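Local structure of cyclohexadienyl dehydratase (Synthetic construct, 5JOS) at residues A13-L25 with M213-N225. The protein is a reconstructed ancestral lyase with a periplasmic binding protein fold that probably dehydrates prephenate and arogenate in phenylalanine biosynthesis. Sequence-based numbering, arbitrary orientation.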
ATOM      1  N   ALA A  13      -8.805  29.549 -12.798  1.00108.83           N
ATOM      2  CA  ALA A  13      -7.919  29.199 -11.684  1.00102.20           C
ATOM      3  C   ALA A  13      -8.402  27.826 -11.140  1.00 94.25           C
ATOM      4  O   ALA A  13      -9.613  27.571 -10.997  1.00 95.92           O
ATOM      5  CB  ALA A  13      -7.919  30.293 -10.595  1.00 99.05           C
ATOM      6  N   SER A  14      -7.438  26.937 -10.913  1.00 85.36           N
ATOM      7  CA  SER A  14      -7.662  25.577 -10.437  1.00 74.99           C
ATOM      8  C   SER A  14      -7.168  25.429  -9.006  1.00 69.87           C
ATOM      9  O   SER A  14      -6.510  26.309  -8.456  1.00 68.20           O
ATOM     10  CB  SER A  14      -6.900  24.594 -11.323  1.00 75.71           C
ATOM     11  OG  SER A  14      -5.493  24.882 -11.302  1.00 75.25           O
ATOM     12  N   ARG A  15      -7.458  24.291  -8.399  1.00 64.72           N
ATOM     13  CA  ARG A  15      -6.858  23.975  -7.136  1.00 64.95           C
ATOM     14  C   ARG A  15      -5.337  23.946  -7.249  1.00 58.35           C
ATOM     15  O   ARG A  15      -4.626  24.330  -6.324  1.00 55.65           O
ATOM     16  CB  ARG A  15      -7.367  22.614  -6.667  1.00 71.64           C
ATOM     17  CG  ARG A  15      -8.930  22.421  -6.744  1.00 87.78           C
ATOM     18  CD  ARG A  15      -9.415  21.246  -5.855  1.00 99.80           C
ATOM     19  NE  ARG A  15      -9.096  21.596  -4.450  1.00 98.17           N
ATOM     20  CZ  ARG A  15      -7.945  21.377  -3.796  1.00 79.87           C
ATOM     21  NH1 ARG A  15      -6.940  20.670  -4.328  1.00 82.78           N
ATOM     22  NH2 ARG A  15      -7.828  21.851  -2.564  1.00 72.94           N
ATOM     23  N   LEU A  16      -4.816  23.480  -8.383  1.00 55.95           N
ATOM     24  CA  LEU A  16      -3.355  23.475  -8.559  1.00 56.48           C
ATOM     25  C   LEU A  16      -2.789  24.911  -8.465  1.00 56.46           C
ATOM     26  O   LEU A  16      -1.758  25.173  -7.803  1.00 56.33           O
ATOM     27  CB  LEU A  16      -3.000  22.770  -9.867  1.00 55.45           C
ATOM     28  CG  LEU A  16      -1.523  22.549 -10.108  1.00 53.67           C
ATOM     29  CD1 LEU A  16      -0.856  21.655  -9.060  1.00 49.84           C
ATOM     30  CD2 LEU A  16      -1.390  21.920 -11.473  1.00 55.14           C
ATOM     31  N   ASP A  17      -3.525  25.885  -9.011  1.00 58.80           N
ATOM     32  CA  ASP A  17      -3.121  27.271  -8.813  1.00 61.51           C
ATOM     33  C   ASP A  17      -3.210  27.774  -7.402  1.00 64.09           C
ATOM     34  O   ASP A  17      -2.313  28.566  -7.023  1.00 60.75           O
ATOM     35  CB  ASP A  17      -3.933  28.217  -9.654  1.00 71.76           C
ATOM     36  CG  ASP A  17      -3.644  28.054 -11.079  1.00 75.60           C
ATOM     37  OD1 ASP A  17      -2.458  28.153 -11.452  1.00 79.70           O
ATOM     38  OD2 ASP A  17      -4.580  27.764 -11.828  1.00 80.96           O
ATOM     39  N   GLU A  18      -4.293  27.396  -6.671  1.00 57.88           N
ATOM     40  CA  GLU A  18      -4.518  27.875  -5.331  1.00 59.77           C
ATOM     41  C   GLU A  18      -3.326  27.437  -4.507  1.00 56.48           C
ATOM     42  O   GLU A  18      -2.832  28.156  -3.638  1.00 59.87           O
ATOM     43  CB  GLU A  18      -5.831  27.270  -4.710  1.00 62.56           C
ATOM     44  N   ILE A  19      -2.923  26.185  -4.704  1.00 58.38           N
ATOM     45  CA  ILE A  19      -1.789  25.587  -3.949  1.00 53.08           C
ATOM     46  C   ILE A  19      -0.535  26.393  -4.241  1.00 55.95           C
ATOM     47  O   ILE A  19       0.185  26.834  -3.313  1.00 55.90           O
ATOM     48  CB  ILE A  19      -1.556  24.104  -4.334  1.00 52.09           C
ATOM     49  CG1 ILE A  19      -2.764  23.247  -3.926  1.00 52.37           C
ATOM     50  CG2 ILE A  19      -0.322  23.531  -3.638  1.00 50.62           C
ATOM     51  CD1 ILE A  19      -2.926  21.959  -4.715  1.00 48.74           C
ATOM     52  N   MET A  20      -0.263  26.614  -5.526  1.00 56.84           N
ATOM     53  CA  MET A  20       0.948  27.389  -5.838  1.00 64.38           C
ATOM     54  C   MET A  20       0.871  28.807  -5.326  1.00 67.37           C
ATOM     55  O   MET A  20       1.839  29.293  -4.723  1.00 62.62           O
ATOM     56  CB  MET A  20       1.347  27.336  -7.320  1.00 66.23           C
ATOM     57  CG  MET A  20       2.297  26.143  -7.474  1.00 64.25           C
ATOM     58  SD  MET A  20       2.210  25.405  -9.068  1.00 64.85           S
ATOM     59  CE  MET A  20       2.634  23.768  -8.627  1.00 71.16           C
ATOM     60  N   GLU A  21      -0.293  29.442  -5.450  1.00 68.01           N
ATOM     61  CA  GLU A  21      -0.421  30.807  -4.953  1.00 68.85           C
ATOM     62  C   GLU A  21      -0.310  30.865  -3.435  1.00 70.32           C
ATOM     63  O   GLU A  21       0.271  31.802  -2.951  1.00 69.00           O
ATOM     64  CB  GLU A  21      -1.693  31.482  -5.469  1.00 72.94           C
ATOM     65  CG  GLU A  21      -1.703  31.536  -6.990  1.00 76.95           C
ATOM     66  CD  GLU A  21      -2.971  32.130  -7.559  1.00 83.81           C
ATOM     67  OE1 GLU A  21      -3.555  32.964  -6.853  1.00 98.21           O
ATOM     68  OE2 GLU A  21      -3.353  31.814  -8.715  1.00 81.15           O
ATOM     69  N   ARG A  22      -0.824  29.886  -2.687  1.00 65.23           N
ATOM     70  CA  ARG A  22      -0.735  29.919  -1.224  1.00 67.56           C
ATOM     71  C   ARG A  22       0.661  29.531  -0.723  1.00 65.17           C
ATOM     72  O   ARG A  22       1.026  29.874   0.393  1.00 64.20           O
ATOM     73  CB  ARG A  22      -1.769  28.945  -0.614  1.00 71.92           C
ATOM     74  CG  ARG A  22      -1.756  28.826   0.934  1.00 76.55           C
ATOM     75  CD  ARG A  22      -2.843  27.891   1.526  1.00 75.96           C
ATOM     76  NE  ARG A  22      -2.712  26.506   1.073  1.00 75.11           N
ATOM     77  CZ  ARG A  22      -3.533  25.837   0.236  1.00 71.38           C
ATOM     78  NH1 ARG A  22      -4.616  26.406  -0.262  1.00 72.89           N
ATOM     79  NH2 ARG A  22      -3.242  24.573  -0.132  1.00 55.45           N
ATOM     80  N   GLY A  23       1.403  28.738  -1.502  1.00 61.53           N
ATOM     81  CA  GLY A  23       2.727  28.285  -1.115  1.00 57.59           C
ATOM     82  C   GLY A  23       2.772  27.110  -0.148  1.00 56.27           C
ATOM     83  O   GLY A  23       3.812  26.804   0.440  1.00 55.11           O
ATOM     84  N   THR A  24       1.668  26.414   0.047  1.00 52.54           N
ATOM     85  CA  THR A  24       1.679  25.237   0.906  0.50 50.11           C
ATOM     86  C   THR A  24       0.789  24.178   0.279  1.00 48.56           C
ATOM     87  O   THR A  24      -0.240  24.520  -0.294  1.00 51.47           O
ATOM     88  CB  THR A  24       1.149  25.592   2.306  0.50 50.65           C
ATOM     89  OG1 THR A  24       1.986  26.576   2.909  0.50 51.64           O
ATOM     90  CG2 THR A  24       1.115  24.395   3.190  0.50 48.08           C
ATOM     91  N   LEU A  25       1.201  22.910   0.391  1.00 47.16           N
ATOM     92  CA  LEU A  25       0.367  21.751   0.076  1.00 43.57           C
ATOM     93  C   LEU A  25      -0.173  21.236   1.368  1.00 41.17           C
ATOM     94  O   LEU A  25       0.585  20.874   2.232  1.00 45.05           O
ATOM     95  CB  LEU A  25       1.127  20.674  -0.606  1.00 41.66           C
ATOM     96  CG  LEU A  25       0.323  19.388  -0.888  1.00 42.09           C
ATOM     97  CD1 LEU A  25      -0.776  19.623  -1.920  1.00 44.20           C
ATOM     98  CD2 LEU A  25       1.258  18.320  -1.380  1.00 40.41           C
ATOM     99  N   MET A 213      -8.095  12.740  -3.651  1.00 36.10           N
ATOM    100  CA  MET A 213      -8.263  14.154  -4.015  1.00 43.10           C
ATOM    101  C   MET A 213      -9.754  14.546  -4.137  1.00 45.35           C
ATOM    102  O   MET A 213     -10.595  13.678  -4.451  1.00 44.46           O
ATOM    103  CB  MET A 213      -7.556  14.418  -5.387  1.00 42.90           C
ATOM    104  CG  MET A 213      -6.061  14.604  -5.199  1.00 48.80           C
ATOM    105  SD  MET A 213      -5.002  14.513  -6.668  1.00 51.34           S
ATOM    106  CE  MET A 213      -5.045  12.778  -6.787  1.00 47.07           C
ATOM    107  N   PRO A 214     -10.099  15.814  -3.886  1.00 48.31           N
ATOM    108  CA  PRO A 214     -11.524  16.176  -4.082  1.00 49.76           C
ATOM    109  C   PRO A 214     -11.884  16.060  -5.545  1.00 46.40           C
ATOM    110  O   PRO A 214     -11.084  16.282  -6.416  1.00 47.40           O
ATOM    111  CB  PRO A 214     -11.616  17.622  -3.585  1.00 54.49           C
ATOM    112  CG  PRO A 214     -10.224  18.135  -3.666  1.00 54.57           C
ATOM    113  CD  PRO A 214      -9.308  16.971  -3.428  1.00 51.52           C
ATOM    114  N   LYS A 215     -13.075  15.571  -5.806  1.00 48.70           N
ATOM    115  CA  LYS A 215     -13.608  15.458  -7.172  1.00 51.62           C
ATOM    116  C   LYS A 215     -13.632  16.734  -8.001  1.00 51.27           C
ATOM    117  O   LYS A 215     -13.848  17.869  -7.516  1.00 51.52           O
ATOM    118  CB  LYS A 215     -15.025  14.891  -7.148  1.00 55.86           C
ATOM    119  CG  LYS A 215     -15.121  13.357  -7.159  1.00 56.17           C
ATOM    120  CD  LYS A 215     -16.614  13.054  -7.226  1.00 64.50           C
ATOM    121  CE  LYS A 215     -16.958  11.863  -8.072  1.00 68.23           C
ATOM    122  NZ  LYS A 215     -16.312  10.698  -7.472  1.00 64.99           N
ATOM    123  N   GLY A 216     -13.445  16.547  -9.293  1.00 55.06           N
ATOM    124  CA  GLY A 216     -13.592  17.691 -10.242  1.00 58.69           C
ATOM    125  C   GLY A 216     -12.387  18.565 -10.501  1.00 61.29           C
ATOM    126  O   GLY A 216     -12.510  19.618 -11.100  1.00 63.20           O
ATOM    127  N   ASP A 217     -11.184  18.223 -10.010  1.00 69.43           N
ATOM    128  CA  ASP A 217     -10.019  19.022 -10.452  1.00 63.69           C
ATOM    129  C   ASP A 217      -9.117  18.132 -11.209  1.00 60.18           C
ATOM    130  O   ASP A 217      -8.160  17.486 -10.587  1.00 62.58           O
ATOM    131  CB  ASP A 217      -9.285  19.766  -9.323  1.00 69.58           C
ATOM    132  CG  ASP A 217      -8.438  20.971  -9.878  1.00 77.29           C
ATOM    133  OD1 ASP A 217      -7.231  20.837 -10.267  1.00 71.21           O
ATOM    134  OD2 ASP A 217      -9.013  22.087 -10.003  1.00 89.93           O
ATOM    135  N   GLN A 218      -9.348  18.036 -12.530  1.00 55.61           N
ATOM    136  CA  GLN A 218      -8.472  17.064 -13.270  1.00 58.56           C
ATOM    137  C   GLN A 218      -7.017  17.566 -13.347  1.00 53.48           C
ATOM    138  O   GLN A 218      -6.127  16.767 -13.598  1.00 50.24           O
ATOM    139  CB  GLN A 218      -8.982  16.627 -14.651  1.00 63.30           C
ATOM    140  CG  GLN A 218     -10.070  15.549 -14.649  1.00 68.10           C
ATOM    141  CD  GLN A 218     -10.184  14.638 -13.402  1.00 69.59           C
ATOM    142  OE1 GLN A 218     -10.667  15.034 -12.290  1.00 64.72           O
ATOM    143  NE2 GLN A 218      -9.820  13.376 -13.600  1.00 71.24           N
ATOM    144  N   GLU A 219      -6.792  18.870 -13.125  1.00 47.22           N
ATOM    145  CA  GLU A 219      -5.505  19.442 -13.278  1.00 46.83           C
ATOM    146  C   GLU A 219      -4.573  18.955 -12.190  1.00 44.18           C
ATOM    147  O   GLU A 219      -3.548  18.380 -12.479  1.00 40.84           O
ATOM    148  CB  GLU A 219      -5.617  20.970 -13.235  1.00 52.86           C
ATOM    149  CG  GLU A 219      -4.441  21.642 -13.891  1.00 59.60           C
ATOM    150  CD  GLU A 219      -4.648  23.145 -14.106  1.00 62.79           C
ATOM    151  OE1 GLU A 219      -5.069  23.532 -15.222  1.00 66.16           O
ATOM    152  OE2 GLU A 219      -4.401  23.903 -13.125  1.00 60.50           O
ATOM    153  N   PHE A 220      -4.981  19.069 -10.931  1.00 42.04           N
ATOM    154  CA  PHE A 220      -4.156  18.556  -9.860  1.00 42.32           C
ATOM    155  C   PHE A 220      -4.012  17.037  -9.988  1.00 40.56           C
ATOM    156  O   PHE A 220      -2.932  16.463  -9.855  1.00 36.79           O
ATOM    157  CB  PHE A 220      -4.756  18.929  -8.527  1.00 43.67           C
ATOM    158  CG  PHE A 220      -3.876  18.626  -7.309  1.00 44.98           C
ATOM    159  CD1 PHE A 220      -2.531  18.635  -7.376  1.00 48.38           C
ATOM    160  CD2 PHE A 220      -4.454  18.334  -6.111  1.00 48.03           C
ATOM    161  CE1 PHE A 220      -1.746  18.391  -6.266  1.00 50.11           C
ATOM    162  CE2 PHE A 220      -3.703  18.073  -4.996  1.00 47.71           C
ATOM    163  CZ  PHE A 220      -2.333  18.119  -5.064  1.00 48.76           C
ATOM    164  N   LEU A 221      -5.095  16.364 -10.285  1.00 42.45           N
ATOM    165  CA  LEU A 221      -5.037  14.925 -10.341  1.00 40.51           C
ATOM    166  C   LEU A 221      -4.044  14.497 -11.463  1.00 40.50           C
ATOM    167  O   LEU A 221      -3.268  13.574 -11.300  1.00 37.37           O
ATOM    168  CB  LEU A 221      -6.397  14.343 -10.623  1.00 45.27           C
ATOM    169  CG  LEU A 221      -6.318  12.862 -10.958  1.00 48.17           C
ATOM    170  CD1 LEU A 221      -6.234  12.140  -9.647  1.00 47.60           C
ATOM    171  CD2 LEU A 221      -7.474  12.299 -11.754  1.00 54.55           C
ATOM    172  N   ASN A 222      -4.132  15.123 -12.622  1.00 38.25           N
ATOM    173  CA  ASN A 222      -3.170  14.822 -13.711  1.00 40.26           C
ATOM    174  C   ASN A 222      -1.714  15.104 -13.315  1.00 40.31           C
ATOM    175  O   ASN A 222      -0.823  14.371 -13.733  1.00 39.61           O
ATOM    176  CB  ASN A 222      -3.475  15.657 -14.920  1.00 43.21           C
ATOM    177  CG  ASN A 222      -4.716  15.166 -15.650  1.00 45.50           C
ATOM    178  OD1 ASN A 222      -5.272  14.142 -15.364  1.00 48.53           O
ATOM    179  ND2 ASN A 222      -5.141  15.920 -16.558  1.00 47.55           N
ATOM    180  N   TYR A 223      -1.497  16.219 -12.611  1.00 39.07           N
ATOM    181  CA  TYR A 223      -0.170  16.490 -12.098  1.00 42.39           C
ATOM    182  C   TYR A 223       0.275  15.334 -11.239  1.00 38.27           C
ATOM    183  O   TYR A 223       1.347  14.832 -11.377  1.00 37.66           O
ATOM    184  CB  TYR A 223      -0.145  17.745 -11.212  1.00 41.66           C
ATOM    185  CG  TYR A 223       1.264  18.224 -10.822  1.00 40.50           C
ATOM    186  CD1 TYR A 223       1.988  17.602  -9.806  1.00 38.55           C
ATOM    187  CD2 TYR A 223       1.861  19.337 -11.449  1.00 40.10           C
ATOM    188  CE1 TYR A 223       3.285  18.032  -9.487  1.00 38.66           C
ATOM    189  CE2 TYR A 223       3.152  19.759 -11.113  1.00 40.51           C
ATOM    190  CZ  TYR A 223       3.852  19.100 -10.119  1.00 38.83           C
ATOM    191  OH  TYR A 223       5.124  19.507  -9.736  1.00 42.07           O
ATOM    192  N   VAL A 224      -0.540  14.960 -10.277  1.00 36.76           N
ATOM    193  CA  VAL A 224      -0.161  13.862  -9.369  1.00 34.63           C
ATOM    194  C   VAL A 224       0.173  12.597 -10.037  1.00 35.27           C
ATOM    195  O   VAL A 224       1.164  11.926  -9.645  1.00 33.29           O
ATOM    196  CB  VAL A 224      -1.207  13.599  -8.277  1.00 36.51           C
ATOM    197  CG1 VAL A 224      -0.840  12.393  -7.423  1.00 35.50           C
ATOM    198  CG2 VAL A 224      -1.318  14.785  -7.400  1.00 36.37           C
ATOM    199  N   ASN A 225      -0.633  12.230 -11.031  1.00 37.04           N
ATOM    200  CA  ASN A 225      -0.377  11.051 -11.822  1.00 35.62           C
ATOM    201  C   ASN A 225       0.890  11.109 -12.636  1.00 40.01           C
ATOM    202  O   ASN A 225       1.625  10.108 -12.743  1.00 36.70           O
ATOM    203  CB  ASN A 225      -1.578  10.738 -12.744  1.00 37.62           C
ATOM    204  CG  ASN A 225      -2.772  10.104 -11.938  1.00 38.74           C
ATOM    205  OD1 ASN A 225      -2.587   9.608 -10.851  1.00 33.71           O
ATOM    206  ND2 ASN A 225      -3.958  10.143 -12.483  1.00 38.11           N
TER
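Pro214 sets its CG over one face of the Arg15 guanidinium, 3.7 Å from NE, while Arg15 NH2 makes a salt bridge with Asp84. Asp217 comes next, with CG anti to the backbone N (chi1 -159°), which swings the carboxylate to the start of both helices. Asp217 OD1 takes Phe220 N at 2.9 Å and N-caps helix 218-233; Asp217 OD2 receives Arg15 N at 3.1 Å, a straight bond from well above the carboxylate plane. An alanine here would remove both acceptors and is likely to leave the amides of Arg15 and Phe220 without their mates. In this periplasmic binding protein fold, helix 15-22 leads into strand 24-29, the middle strand of a parallel sheet, and the axes of 15-22 and 218-225 lie 76° apart. Glu219 reaches to Ser14 OG, though the 2.3 Å modelled between Ser14 OG and Glu219 OE2 is doubtfully short; Ser14 OG accepts from Asp17 N and Asp17 OD2 takes Ser14 N, a capping box. Phe220 brings its ring against helix 15-22 and Leu25: Ile19 CD1 stands over its middle, 3.9 Å from the ring centroid, a CH-pi contact, while Val224 CG2 backs the opposite face. Leu16 CD1 and Leu25 CD1 approach the same ring obliquely, at CD1 and CZ. One turn on, Tyr223 meets Leu16 CD2 with its CD2, 4.2 Å away, and hydrogen-bonds through OH to Ser59 OG.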